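Local atomic coordinates of extracellular solute-binding protein (Bordetella parapertussis, PDB entry 3PU5), a protein that probably binds a small solute, possibly a polyamine, outside the bacterial inner membrane and hands it to a transporter for uptake. Residues E19-H24 with K269-A274; D92-F97 with V280-Q285; K127-F132 with P233-V238; N149-V154 with A314-W319. One frame throughout, in Å; residues are numbered along the deposited sequence.

Contact 1 (E19-H24 with K269-A274)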
loop_
_atom_site.group_PDB
_atom_site.type_symbol
_atom_site.label_atom_id
_atom_site.label_comp_id
_atom_site.label_asym_id
_atom_site.label_seq_id
_atom_site.Cartn_x
_atom_site.Cartn_y
_atom_site.Cartn_z
ATOM N N GLU A 19 11.070 12.568 1.640
ATOM C CA GLU A 19 12.062 12.976 2.629
ATOM C C GLU A 19 12.610 11.750 3.336
ATOM O O GLU A 19 13.803 11.674 3.659
ATOM C CB GLU A 19 11.428 13.909 3.658
ATOM C CG GLU A 19 10.895 15.203 3.069
ATOM C CD GLU A 19 10.107 16.021 4.081
ATOM O OE1 GLU A 19 9.890 15.531 5.220
ATOM O OE2 GLU A 19 9.704 17.156 3.731
ATOM N N ASN A 20 11.730 10.786 3.585
ATOM C CA ASN A 20 12.153 9.593 4.296
ATOM C C ASN A 20 12.894 8.592 3.430
ATOM O O ASN A 20 13.789 7.919 3.914
ATOM C CB ASN A 20 10.997 8.975 5.074
ATOM C CG ASN A 20 10.734 9.724 6.368
ATOM O OD1 ASN A 20 11.438 9.521 7.355
ATOM N ND2 ASN A 20 9.747 10.613 6.357
ATOM N N VAL A 21 12.542 8.518 2.147
ATOM C CA VAL A 21 13.341 7.751 1.202
ATOM C C VAL A 21 14.755 8.320 1.139
ATOM O O VAL A 21 15.722 7.574 1.123
ATOM C CB VAL A 21 12.741 7.765 -0.218
ATOM C CG1 VAL A 21 13.734 7.149 -1.202
ATOM C CG2 VAL A 21 11.408 7.009 -0.250
ATOM N N ARG A 22 14.867 9.646 1.102
ATOM C CA ARG A 22 16.173 10.302 1.059
ATOM C C ARG A 22 16.967 9.990 2.324
ATOM O O ARG A 22 18.118 9.569 2.267
ATOM C CB ARG A 22 16.024 11.822 0.904
ATOM C CG ARG A 22 17.373 12.547 0.778
ATOM C CD ARG A 22 17.232 14.066 0.694
ATOM N NE ARG A 22 16.602 14.495 -0.556
ATOM C CZ ARG A 22 15.463 15.180 -0.622
ATOM N NH1 ARG A 22 14.829 15.525 0.495
ATOM N NH2 ARG A 22 14.962 15.530 -1.801
ATOM N N LYS A 23 16.330 10.195 3.468
ATOM C CA LYS A 23 16.979 10.012 4.763
ATOM C C LYS A 23 17.391 8.561 5.044
ATOM O O LYS A 23 18.483 8.291 5.572
ATOM C CB LYS A 23 16.035 10.503 5.861
ATOM C CG LYS A 23 16.623 10.510 7.263
ATOM C CD LYS A 23 15.597 11.035 8.259
ATOM C CE LYS A 23 16.199 11.261 9.637
ATOM N NZ LYS A 23 15.148 11.662 10.626
ATOM N N HIS A 24 16.518 7.623 4.694
ATOM C CA HIS A 24 16.706 6.238 5.130
ATOM C C HIS A 24 17.162 5.267 4.051
ATOM O O HIS A 24 17.581 4.143 4.355
ATOM C CB HIS A 24 15.441 5.735 5.827
ATOM C CG HIS A 24 15.080 6.539 7.034
ATOM N ND1 HIS A 24 15.864 6.565 8.168
ATOM C CD2 HIS A 24 14.045 7.378 7.273
ATOM C CE1 HIS A 24 15.317 7.370 9.059
ATOM N NE2 HIS A 24 14.212 7.877 8.541
ATOM N N LYS A 269 14.115 -1.525 7.698
ATOM C CA LYS A 269 13.744 -1.213 9.066
ATOM C C LYS A 269 13.698 0.295 9.283
ATOM O O LYS A 269 12.737 0.822 9.850
ATOM C CB LYS A 269 14.710 -1.850 10.060
ATOM C CG LYS A 269 14.331 -1.618 11.514
ATOM C CD LYS A 269 15.405 -2.191 12.429
ATOM C CE LYS A 269 14.848 -2.543 13.797
ATOM N NZ LYS A 269 14.217 -1.395 14.466
ATOM N N ALA A 270 14.739 0.989 8.842
ATOM C CA ALA A 270 14.850 2.419 9.103
ATOM C C ALA A 270 13.714 3.193 8.431
ATOM O O ALA A 270 13.075 4.027 9.055
ATOM C CB ALA A 270 16.211 2.941 8.642
ATOM N N PHE A 271 13.457 2.898 7.163
ATOM C CA PHE A 271 12.395 3.576 6.425
ATOM C C PHE A 271 11.011 3.222 6.982
ATOM O O PHE A 271 10.206 4.111 7.258
ATOM C CB PHE A 271 12.487 3.260 4.921
ATOM C CG PHE A 271 11.385 3.883 4.093
ATOM C CD1 PHE A 271 11.399 5.244 3.800
ATOM C CD2 PHE A 271 10.334 3.105 3.614
ATOM C CE1 PHE A 271 10.392 5.818 3.034
ATOM C CE2 PHE A 271 9.324 3.667 2.848
ATOM C CZ PHE A 271 9.354 5.026 2.553
ATOM N N CYS A 272 10.736 1.935 7.177
ATOM C CA CYS A 272 9.393 1.534 7.587
ATOM C C CYS A 272 9.047 1.971 9.012
ATOM O O CYS A 272 7.911 2.346 9.287
ATOM C CB CYS A 272 9.186 0.035 7.399
ATOM S SG CYS A 272 9.245 -0.449 5.663
ATOM N N GLU A 273 10.023 1.939 9.914
ATOM C CA GLU A 273 9.793 2.420 11.274
ATOM C C GLU A 273 9.466 3.915 11.287
ATOM O O GLU A 273 8.621 4.376 12.061
ATOM C CB GLU A 273 11.025 2.158 12.137
ATOM C CG GLU A 273 11.276 0.683 12.427
ATOM C CD GLU A 273 10.773 0.247 13.789
ATOM O OE1 GLU A 273 10.166 1.076 14.502
ATOM O OE2 GLU A 273 10.986 -0.929 14.146
ATOM N N ALA A 274 10.156 4.672 10.439
ATOM C CA ALA A 274 9.950 6.116 10.351
ATOM C C ALA A 274 8.562 6.455 9.790
ATOM O O ALA A 274 7.916 7.411 10.225
ATOM C CB ALA A 274 11.046 6.743 9.487
#
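The imidazole of His-24 lies against the turn of helix 265-275 that carries Ala-270 and Ala-274. One face of the ring has the carbonyl oxygen of Ala-270 above its centre, 3.7 Å from the plane, while CG of Lys-23 sits over the opposite face. With CG set anti to the carbonyl carbon (chi1 -60°), the ring reaches across to two methyl groups: ND1 approaches Ala-270 CB at 3.7 Å, and NE2 comes to 3.5 Å from Ala-274 CB. The CB of His-24 also rests 3.7 Å from Phe-271 N, where the two backbones draw nearest. Asn-20, one turn earlier, meets the same Ala-274 CB through its OD1 at 3.5 Å. Its ND2 turns back to bond to Ser-16 O within its own helix. From helix 265-275 comes the phenyl ring of Phe-271. Its edge meets the backbone of helix 15-33, CD1 3.6 Å from Asn-20 O and CE1 3.6 Å from Val-21 N; the CG2 methyl of Val-21 also reaches CE1, set off the ring plane. Phe-17 packs edge-to-face with this ring, so helix 15-33 meets it with Phe-17 and Met-25 as well as Val-21. The two helices run nearly antiparallel, at 147° between their N-to-C directions, with segment axes 9.2 Å apart at closest approach. No hydrogen bond or salt bridge crosses between them, so the pairing rests on van der Waals packing of the imidazole and phenyl rings, Val-21 and two alanines; two oxygens near the imidazole, Ala-270 O over a face and Asn-20 OD1 at the edge, might favour a protonated ring.

Contact 2 (D92-F97 with V280-Q285)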
loop_
_atom_site.group_PDB
_atom_site.type_symbol
_atom_site.label_atom_id
_atom_site.label_comp_id
_atom_site.label_asym_id
_atom_site.label_seq_id
_atom_site.Cartn_x
_atom_site.Cartn_y
_atom_site.Cartn_z
ATOM N N ASP A 92 14.947 -12.456 0.567
ATOM C CA ASP A 92 14.282 -12.229 1.851
ATOM C C ASP A 92 12.915 -11.561 1.730
ATOM O O ASP A 92 12.293 -11.215 2.731
ATOM C CB ASP A 92 15.187 -11.417 2.762
ATOM C CG ASP A 92 16.500 -12.110 3.011
ATOM O OD1 ASP A 92 16.470 -13.326 3.295
ATOM O OD2 ASP A 92 17.555 -11.457 2.897
ATOM N N VAL A 93 12.459 -11.381 0.497
ATOM C CA VAL A 93 11.157 -10.788 0.239
ATOM C C VAL A 93 10.180 -11.883 -0.179
ATOM O O VAL A 93 10.417 -12.576 -1.162
ATOM C CB VAL A 93 11.256 -9.735 -0.878
ATOM C CG1 VAL A 93 9.886 -9.137 -1.176
ATOM C CG2 VAL A 93 12.265 -8.667 -0.497
ATOM N N PRO A 94 9.090 -12.066 0.588
ATOM C CA PRO A 94 8.085 -13.069 0.212
ATOM C C PRO A 94 7.534 -12.867 -1.210
ATOM O O PRO A 94 7.422 -11.743 -1.696
ATOM C CB PRO A 94 6.982 -12.871 1.259
ATOM C CG PRO A 94 7.732 -12.381 2.486
ATOM C CD PRO A 94 8.835 -11.494 1.922
ATOM N N GLU A 95 7.183 -13.972 -1.859
ATOM C CA GLU A 95 6.756 -13.963 -3.254
ATOM C C GLU A 95 5.587 -13.018 -3.554
ATOM O O GLU A 95 5.525 -12.431 -4.628
ATOM C CB GLU A 95 6.408 -15.394 -3.693
ATOM C CG GLU A 95 5.959 -15.527 -5.145
ATOM C CD GLU A 95 6.976 -14.985 -6.148
ATOM O OE1 GLU A 95 8.198 -15.127 -5.905
ATOM O OE2 GLU A 95 6.548 -14.419 -7.185
ATOM N N LYS A 96 4.657 -12.879 -2.617
ATOM C CA LYS A 96 3.489 -12.037 -2.850
ATOM C C LYS A 96 3.828 -10.589 -3.193
ATOM O O LYS A 96 3.069 -9.936 -3.900
ATOM C CB LYS A 96 2.547 -12.067 -1.652
ATOM C CG LYS A 96 3.117 -11.536 -0.353
ATOM C CD LYS A 96 2.000 -11.581 0.679
ATOM C CE LYS A 96 2.520 -11.605 2.076
ATOM N NZ LYS A 96 1.403 -11.965 3.016
ATOM N N PHE A 97 4.951 -10.086 -2.680
ATOM C CA PHE A 97 5.365 -8.706 -2.939
ATOM C C PHE A 97 5.988 -8.553 -4.320
ATOM O O PHE A 97 6.190 -7.434 -4.804
ATOM C CB PHE A 97 6.344 -8.233 -1.862
ATOM C CG PHE A 97 5.764 -8.261 -0.491
ATOM C CD1 PHE A 97 4.725 -7.408 -0.155
ATOM C CD2 PHE A 97 6.230 -9.156 0.456
ATOM C CE1 PHE A 97 4.160 -7.433 1.099
ATOM C CE2 PHE A 97 5.667 -9.192 1.736
ATOM C CZ PHE A 97 4.631 -8.325 2.054
ATOM N N VAL A 280 8.923 -5.245 3.515
ATOM C CA VAL A 280 8.767 -6.416 2.655
ATOM C C VAL A 280 9.917 -7.417 2.830
ATOM O O VAL A 280 9.909 -8.494 2.243
ATOM C CB VAL A 280 8.645 -6.018 1.171
ATOM C CG1 VAL A 280 7.429 -5.109 0.964
ATOM C CG2 VAL A 280 9.923 -5.323 0.701
ATOM N N ASN A 281 10.909 -7.052 3.635
ATOM C CA ASN A 281 12.003 -7.958 3.968
ATOM C C ASN A 281 11.630 -8.708 5.257
ATOM O O ASN A 281 11.410 -8.086 6.295
ATOM C CB ASN A 281 13.298 -7.162 4.138
ATOM C CG ASN A 281 14.536 -8.051 4.248
ATOM O OD1 ASN A 281 14.533 -9.061 4.950
ATOM N ND2 ASN A 281 15.605 -7.660 3.572
ATOM N N ARG A 282 11.517 -10.033 5.179
ATOM C CA ARG A 282 11.074 -10.822 6.318
ATOM C C ARG A 282 12.059 -10.816 7.493
ATOM O O ARG A 282 11.708 -11.252 8.588
ATOM C CB ARG A 282 10.778 -12.268 5.899
ATOM C CG ARG A 282 12.022 -13.067 5.570
ATOM C CD ARG A 282 11.719 -14.565 5.464
ATOM N NE ARG A 282 10.703 -14.879 4.461
ATOM C CZ ARG A 282 10.953 -15.022 3.164
ATOM N NH1 ARG A 282 12.194 -14.879 2.711
ATOM N NH2 ARG A 282 9.963 -15.314 2.322
ATOM N N LYS A 283 13.281 -10.344 7.264
ATOM C CA LYS A 283 14.303 -10.332 8.311
ATOM C C LYS A 283 14.093 -9.193 9.307
ATOM O O LYS A 283 14.609 -9.234 10.427
ATOM C CB LYS A 283 15.686 -10.175 7.706
ATOM C CG LYS A 283 16.283 -11.414 7.067
ATOM C CD LYS A 283 17.728 -11.103 6.725
ATOM C CE LYS A 283 18.555 -12.350 6.473
ATOM N NZ LYS A 283 19.981 -12.081 6.843
ATOM N N VAL A 284 13.354 -8.167 8.896
ATOM C CA VAL A 284 13.183 -6.982 9.745
ATOM C C VAL A 284 12.455 -7.285 11.062
ATOM O O VAL A 284 11.375 -7.875 11.062
ATOM C CB VAL A 284 12.478 -5.828 8.991
ATOM C CG1 VAL A 284 12.110 -4.714 9.942
ATOM C CG2 VAL A 284 13.376 -5.292 7.875
ATOM N N GLN A 285 13.056 -6.874 12.177
ATOM C CA GLN A 285 12.441 -7.016 13.489
ATOM C C GLN A 285 12.189 -5.621 14.037
ATOM O O GLN A 285 13.074 -4.764 14.018
ATOM C CB GLN A 285 13.344 -7.839 14.417
ATOM C CG GLN A 285 13.819 -9.152 13.756
ATOM C CD GLN A 285 14.397 -10.166 14.743
ATOM O OE1 GLN A 285 14.100 -10.128 15.937
ATOM N NE2 GLN A 285 15.216 -11.086 14.239
HETATM O O HOH W 1 14.558 -15.099 4.093
HETATM O O HOH W 2 11.110 -15.249 -0.565
#
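A single nearly straight backbone hydrogen bond joins the two loops, from Arg-282 N to Asp-92 O at 2.8 Å. Next to it, Val-93 CA makes a CA-H...O contact with Val-280 O. The side chain of Val-280 points at Phe-97, its CG1 over one face of the phenyl ring, 3.9 Å from the centroid; CG of Lys-96 occupies the opposite face. Arg-282 folds back over the first loop, bent at chi3 (58°), and slides past Pro-94 so that the proline CD lies over one guanidinium face and Pro-94 CG is 3.7 Å from Arg-282 NH2. Its charged end is tied to the loop through solvent, and NH1 makes a weak hydrogen bond to Ala-91 O. One water gives a proton to Asp-92 OD1 and accepts from Arg-282 NH1 at 2.7 Å; a second, in the guanidinium plane, links Val-93 O with Arg-282 NH2. The aliphatic part of Lys-283 crosses the Asp-92 carboxylate at a slant, CD and CE each 3.8 Å from OD2. Asn-281 puts its OD1 3.3 Å from Asp-92 CB, while ND2 bonds to Leu-263 O. The same OD1 takes the N-H of Lys-283 on a lone pair, and Val-284 N bonds to Asn-281 O: an Asx turn superposed on a type I beta turn, the shape in which the loop after helix 265-275 presents Arg-282 to the loop before strand 106-107.

Contact 3 (K127-F132 with P233-V238)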
loop_
_atom_site.group_PDB
_atom_site.type_symbol
_atom_site.label_atom_id
_atom_site.label_comp_id
_atom_site.label_asym_id
_atom_site.label_seq_id
_atom_site.Cartn_x
_atom_site.Cartn_y
_atom_site.Cartn_z
ATOM N N LYS A 127 -13.178 -8.247 15.437
ATOM C CA LYS A 127 -11.970 -9.029 15.185
ATOM C C LYS A 127 -11.763 -9.359 13.716
ATOM O O LYS A 127 -10.669 -9.776 13.317
ATOM C CB LYS A 127 -11.991 -10.328 15.988
ATOM C CG LYS A 127 -11.797 -10.144 17.484
ATOM C CD LYS A 127 -12.020 -11.465 18.212
ATOM C CE LYS A 127 -11.511 -11.412 19.645
ATOM N NZ LYS A 127 -11.627 -12.751 20.297
ATOM N N SER A 128 -12.811 -9.187 12.918
ATOM C CA SER A 128 -12.772 -9.602 11.522
ATOM C C SER A 128 -13.589 -8.682 10.621
ATOM O O SER A 128 -14.461 -7.948 11.092
ATOM C CB SER A 128 -13.297 -11.028 11.383
ATOM O OG SER A 128 -14.685 -11.067 11.665
ATOM N N TRP A 129 -13.295 -8.735 9.322
ATOM C CA TRP A 129 -14.101 -8.051 8.314
ATOM C C TRP A 129 -15.538 -8.558 8.364
ATOM O O TRP A 129 -16.500 -7.800 8.173
ATOM C CB TRP A 129 -13.549 -8.338 6.916
ATOM C CG TRP A 129 -12.227 -7.682 6.609
ATOM C CD1 TRP A 129 -11.008 -8.299 6.439
ATOM C CD2 TRP A 129 -11.998 -6.284 6.418
ATOM N NE1 TRP A 129 -10.040 -7.360 6.151
ATOM C CE2 TRP A 129 -10.623 -6.115 6.142
ATOM C CE3 TRP A 129 -12.827 -5.153 6.454
ATOM C CZ2 TRP A 129 -10.057 -4.858 5.906
ATOM C CZ3 TRP A 129 -12.266 -3.909 6.225
ATOM C CH2 TRP A 129 -10.892 -3.771 5.951
ATOM N N LYS A 130 -15.674 -9.864 8.576
ATOM C CA LYS A 130 -16.986 -10.494 8.625
ATOM C C LYS A 130 -17.794 -9.946 9.806
ATOM O O LYS A 130 -18.978 -9.626 9.667
ATOM C CB LYS A 130 -16.833 -12.020 8.714
ATOM C CG LYS A 130 -18.143 -12.787 8.743
ATOM C CD LYS A 130 -17.890 -14.292 8.669
ATOM C CE LYS A 130 -17.267 -14.686 7.326
ATOM N NZ LYS A 130 -16.447 -15.943 7.397
ATOM N N GLU A 131 -17.151 -9.834 10.965
ATOM C CA GLU A 131 -17.819 -9.282 12.142
ATOM C C GLU A 131 -18.207 -7.821 11.883
ATOM O O GLU A 131 -19.328 -7.403 12.157
ATOM C CB GLU A 131 -16.910 -9.376 13.363
ATOM C CG GLU A 131 -17.564 -8.882 14.628
ATOM C CD GLU A 131 -16.675 -9.000 15.848
ATOM O OE1 GLU A 131 -15.606 -9.644 15.756
ATOM O OE2 GLU A 131 -17.050 -8.441 16.900
ATOM N N PHE A 132 -17.266 -7.048 11.352
ATOM C CA PHE A 132 -17.531 -5.668 10.956
ATOM C C PHE A 132 -18.772 -5.559 10.067
ATOM O O PHE A 132 -19.661 -4.739 10.310
ATOM C CB PHE A 132 -16.306 -5.104 10.224
ATOM C CG PHE A 132 -16.537 -3.759 9.594
ATOM C CD1 PHE A 132 -17.040 -2.710 10.340
ATOM C CD2 PHE A 132 -16.236 -3.543 8.254
ATOM C CE1 PHE A 132 -17.250 -1.461 9.757
ATOM C CE2 PHE A 132 -16.443 -2.297 7.666
ATOM C CZ PHE A 132 -16.947 -1.256 8.422
ATOM N N PRO A 233 -7.581 -7.589 10.958
ATOM C CA PRO A 233 -8.713 -8.517 10.807
ATOM C C PRO A 233 -8.254 -9.966 10.674
ATOM O O PRO A 233 -7.221 -10.217 10.058
ATOM C CB PRO A 233 -9.381 -8.052 9.502
ATOM C CG PRO A 233 -8.835 -6.655 9.248
ATOM C CD PRO A 233 -7.442 -6.698 9.795
ATOM N N THR A 234 -9.007 -10.908 11.228
ATOM C CA THR A 234 -8.571 -12.310 11.195
ATOM C C THR A 234 -8.399 -12.875 9.778
ATOM O O THR A 234 -7.566 -13.765 9.564
ATOM C CB THR A 234 -9.474 -13.243 12.057
ATOM O OG1 THR A 234 -10.834 -13.153 11.621
ATOM C CG2 THR A 234 -9.406 -12.844 13.536
ATOM N N GLU A 235 -9.163 -12.366 8.813
ATOM C CA GLU A 235 -9.020 -12.816 7.422
ATOM C C GLU A 235 -7.785 -12.205 6.768
ATOM O O GLU A 235 -7.410 -12.576 5.660
ATOM C CB GLU A 235 -10.244 -12.442 6.591
ATOM C CG GLU A 235 -11.563 -12.894 7.186
ATOM C CD GLU A 235 -12.262 -11.808 7.986
ATOM O OE1 GLU A 235 -11.577 -10.891 8.486
ATOM O OE2 GLU A 235 -13.508 -11.882 8.115
ATOM N N GLY A 236 -7.167 -11.257 7.467
ATOM C CA GLY A 236 -6.016 -10.538 6.949
ATOM C C GLY A 236 -6.340 -9.094 6.601
ATOM O O GLY A 236 -7.426 -8.789 6.111
ATOM N N ALA A 237 -5.396 -8.198 6.861
ATOM C CA ALA A 237 -5.502 -6.833 6.357
ATOM C C ALA A 237 -5.189 -6.811 4.849
ATOM O O ALA A 237 -4.502 -7.694 4.328
ATOM C CB ALA A 237 -4.581 -5.901 7.127
ATOM N N VAL A 238 -5.720 -5.815 4.151
ATOM C CA VAL A 238 -5.533 -5.699 2.712
ATOM C C VAL A 238 -4.507 -4.621 2.465
ATOM O O VAL A 238 -4.740 -3.455 2.785
ATOM C CB VAL A 238 -6.816 -5.281 2.022
ATOM C CG1 VAL A 238 -6.695 -5.506 0.520
ATOM C CG2 VAL A 238 -7.971 -6.043 2.609
HETATM O O HOH W 3 -14.220 -14.480 8.587
#
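This is a largely polar contact between a helix start and a beta turn: the N-terminus of helix 129-138 meets the type I turn Pro-233 to Gly-236, which connects strands 229-231 and 238-246. Glu-235 supplies its centre. The carboxylate takes the first two helical amides, Trp-129 N at 2.9 Å on the syn lone pair of OE1 and Lys-130 N at 3.0 Å on the syn side of OE2. A bend at chi2 (97°) turns the group back toward these N-H bonds. OE2 also accepts from a water that is itself held by Lys-130 NZ, so lysine and glutamate are bridged rather than paired directly. Just upstream, Lys-127 O receives Thr-234 N at 2.9 Å in the carbonyl plane. The indole of Trp-129 runs beside Pro-233, whose CG lies over one face and whose CB makes a CH-pi contact, 3.7 Å from the centroid of the five-membered ring; NE1 donates to Gly-236 O at 3.0 Å, almost in the ring plane. Farther along the indole, CZ2 approaches Val-238 CG2, and Val-113 and Ile-115 of strand 111-117 pack on the same side chain. The negative charge of Glu-235 would probably be stabilised by the helix dipole and by these two N-H groups. Ser-128 is the N-cap, its OG accepting from Glu-131 N, so the arrangement is that of a serine-capped helix start whose first amides are satisfied by an acidic side chain from a distant turn.

Contact 4 (N149-V154 with A314-W319)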
loop_
_atom_site.group_PDB
_atom_site.type_symbol
_atom_site.label_atom_id
_atom_site.label_comp_id
_atom_site.label_asym_id
_atom_site.label_seq_id
_atom_site.Cartn_x
_atom_site.Cartn_y
_atom_site.Cartn_z
ATOM N N ASN A 149 -14.699 5.628 -0.479
ATOM C CA ASN A 149 -15.369 5.938 -1.739
ATOM C C ASN A 149 -14.644 5.281 -2.903
ATOM O O ASN A 149 -13.450 5.517 -3.088
ATOM C CB ASN A 149 -15.449 7.442 -1.981
ATOM C CG ASN A 149 -16.269 7.780 -3.217
ATOM O OD1 ASN A 149 -15.861 8.579 -4.052
ATOM N ND2 ASN A 149 -17.422 7.148 -3.343
ATOM N N LEU A 150 -15.352 4.465 -3.684
ATOM C CA LEU A 150 -14.714 3.745 -4.797
ATOM C C LEU A 150 -13.962 4.671 -5.768
ATOM O O LEU A 150 -12.826 4.392 -6.155
ATOM C CB LEU A 150 -15.718 2.863 -5.555
ATOM C CG LEU A 150 -15.054 1.981 -6.619
ATOM C CD1 LEU A 150 -13.897 1.214 -6.002
ATOM C CD2 LEU A 150 -16.030 1.025 -7.296
ATOM N N SER A 151 -14.581 5.786 -6.133
ATOM C CA SER A 151 -14.009 6.700 -7.123
ATOM C C SER A 151 -12.851 7.567 -6.636
ATOM O O SER A 151 -12.356 8.401 -7.391
ATOM C CB SER A 151 -15.098 7.635 -7.659
ATOM O OG SER A 151 -16.184 6.883 -8.163
ATOM N N SER A 152 -12.414 7.398 -5.394
ATOM C CA SER A 152 -11.478 8.362 -4.829
ATOM C C SER A 152 -10.025 7.894 -4.716
ATOM O O SER A 152 -9.187 8.590 -4.146
ATOM C CB SER A 152 -11.990 8.864 -3.477
ATOM O OG SER A 152 -13.188 9.603 -3.644
ATOM N N ASN A 153 -9.727 6.727 -5.268
ATOM C CA ASN A 153 -8.383 6.168 -5.177
ATOM C C ASN A 153 -7.877 6.111 -3.730
ATOM O O ASN A 153 -6.746 6.528 -3.427
ATOM C CB ASN A 153 -7.388 6.941 -6.064
ATOM C CG ASN A 153 -6.018 6.269 -6.123
ATOM O OD1 ASN A 153 -5.890 5.122 -6.569
ATOM N ND2 ASN A 153 -4.988 6.979 -5.656
ATOM N N VAL A 154 -8.728 5.600 -2.841
ATOM C CA VAL A 154 -8.350 5.403 -1.450
ATOM C C VAL A 154 -8.508 3.927 -1.066
ATOM O O VAL A 154 -8.932 3.601 0.044
ATOM C CB VAL A 154 -9.129 6.336 -0.500
ATOM C CG1 VAL A 154 -8.577 7.742 -0.595
ATOM C CG2 VAL A 154 -10.618 6.328 -0.818
ATOM N N ALA A 314 -16.351 -2.372 -14.655
ATOM C CA ALA A 314 -17.546 -3.090 -14.227
ATOM C C ALA A 314 -17.882 -2.814 -12.763
ATOM O O ALA A 314 -19.045 -2.626 -12.413
ATOM C CB ALA A 314 -17.389 -4.578 -14.462
ATOM N N LEU A 315 -16.868 -2.811 -11.905
ATOM C CA LEU A 315 -17.072 -2.535 -10.480
ATOM C C LEU A 315 -17.716 -1.163 -10.276
ATOM O O LEU A 315 -18.673 -1.021 -9.514
ATOM C CB LEU A 315 -15.739 -2.621 -9.722
ATOM C CG LEU A 315 -15.770 -2.502 -8.192
ATOM C CD1 LEU A 315 -16.719 -3.529 -7.560
ATOM C CD2 LEU A 315 -14.356 -2.634 -7.617
ATOM N N LEU A 316 -17.184 -0.156 -10.959
ATOM C CA LEU A 316 -17.724 1.201 -10.904
ATOM C C LEU A 316 -19.184 1.243 -11.351
ATOM O O LEU A 316 -20.016 1.901 -10.726
ATOM C CB LEU A 316 -16.896 2.133 -11.790
ATOM C CG LEU A 316 -15.467 2.393 -11.327
ATOM C CD1 LEU A 316 -14.620 2.920 -12.470
ATOM C CD2 LEU A 316 -15.464 3.364 -10.154
ATOM N N ASP A 317 -19.474 0.545 -12.447
ATOM C CA ASP A 317 -20.834 0.436 -12.972
ATOM C C ASP A 317 -21.792 -0.118 -11.914
ATOM O O ASP A 317 -22.834 0.477 -11.638
ATOM C CB ASP A 317 -20.861 -0.467 -14.210
ATOM C CG ASP A 317 -20.333 0.229 -15.458
ATOM O OD1 ASP A 317 -20.185 1.474 -15.441
ATOM O OD2 ASP A 317 -20.077 -0.470 -16.468
ATOM N N LEU A 318 -21.434 -1.259 -11.331
ATOM C CA LEU A 318 -22.238 -1.880 -10.274
ATOM C C LEU A 318 -22.406 -0.940 -9.087
ATOM O O LEU A 318 -23.495 -0.836 -8.510
ATOM C CB LEU A 318 -21.593 -3.179 -9.799
ATOM C CG LEU A 318 -21.879 -4.448 -10.595
ATOM C CD1 LEU A 318 -21.327 -5.640 -9.847
ATOM C CD2 LEU A 318 -23.378 -4.611 -10.827
ATOM N N TRP A 319 -21.319 -0.268 -8.721
ATOM C CA TRP A 319 -21.346 0.721 -7.649
ATOM C C TRP A 319 -22.381 1.798 -7.973
ATOM O O TRP A 319 -23.300 2.036 -7.195
ATOM C CB TRP A 319 -19.952 1.329 -7.453
ATOM C CG TRP A 319 -19.829 2.400 -6.391
ATOM C CD1 TRP A 319 -20.239 3.700 -6.487
ATOM C CD2 TRP A 319 -19.210 2.273 -5.098
ATOM N NE1 TRP A 319 -19.937 4.382 -5.334
ATOM C CE2 TRP A 319 -19.304 3.531 -4.465
ATOM C CE3 TRP A 319 -18.604 1.217 -4.411
ATOM C CZ2 TRP A 319 -18.802 3.765 -3.178
ATOM C CZ3 TRP A 319 -18.105 1.450 -3.135
ATOM C CH2 TRP A 319 -18.207 2.713 -2.533
#
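The indole of Trp-319 has Leu-150 CB against one face, 3.4 Å above the plane and displaced toward the rim, in a CH-pi contact 3.5 Å from the centroid of the six-membered ring. Phe-191 of strand 188-192 adds an edge-to-face partner to this indole. The amide of Asn-149 stands at 66° to the ring plane, ND2 coming to 3.7 Å from Trp-319 CZ2. Beyond its CB, Leu-150 runs toward the helix; with CG anti to the backbone nitrogen (chi1 -174°) the CD2 methyl lodges between two leucines, 3.6 Å from Leu-315 CG and 3.7 Å from Leu-316 CD2. Ala-157 of helix 156-167 touches both Leu-150 and Leu-315, and Leu-160 of that helix meets Trp-319. No hydrogen bond joins the two segments, and Leu-150 accounts for most of the apolar packing on the loop side. The loop leads from strand 145-148 into helix 156-167, and its Asn-149 is hydrogen-bonded through the backbone to Phe-192. The contact is thus the docking of the C-terminal helix 305-322 onto a beta-to-alpha loop, beside the parallel strand pair 145-148 and 188-192, within the alpha/beta architecture of periplasmic binding proteins.

How the contacts relate
Contacts 1 and 2 are neighbours, their centres about 17 Å apart, and they touch where Lys-269 packs on Val-284: the loop of contact 2 follows the helix of contact 1 in the chain. Contact 3 lies about 22 Å from contact 2 between centres, with nearest atoms about 7 Å apart, and contact 4 is about 21 Å from contact 3 between centres. Contacts 1 and 4 stand on opposite sides of the chain's centre, their own centres about 32 Å apart. Segments of contacts 1, 2 and 4 alternate along the chain. As expected of a periplasmic binding protein, the chain probably forms two lobes. No ligand marks the solute site, so none of the four can be tied to it directly.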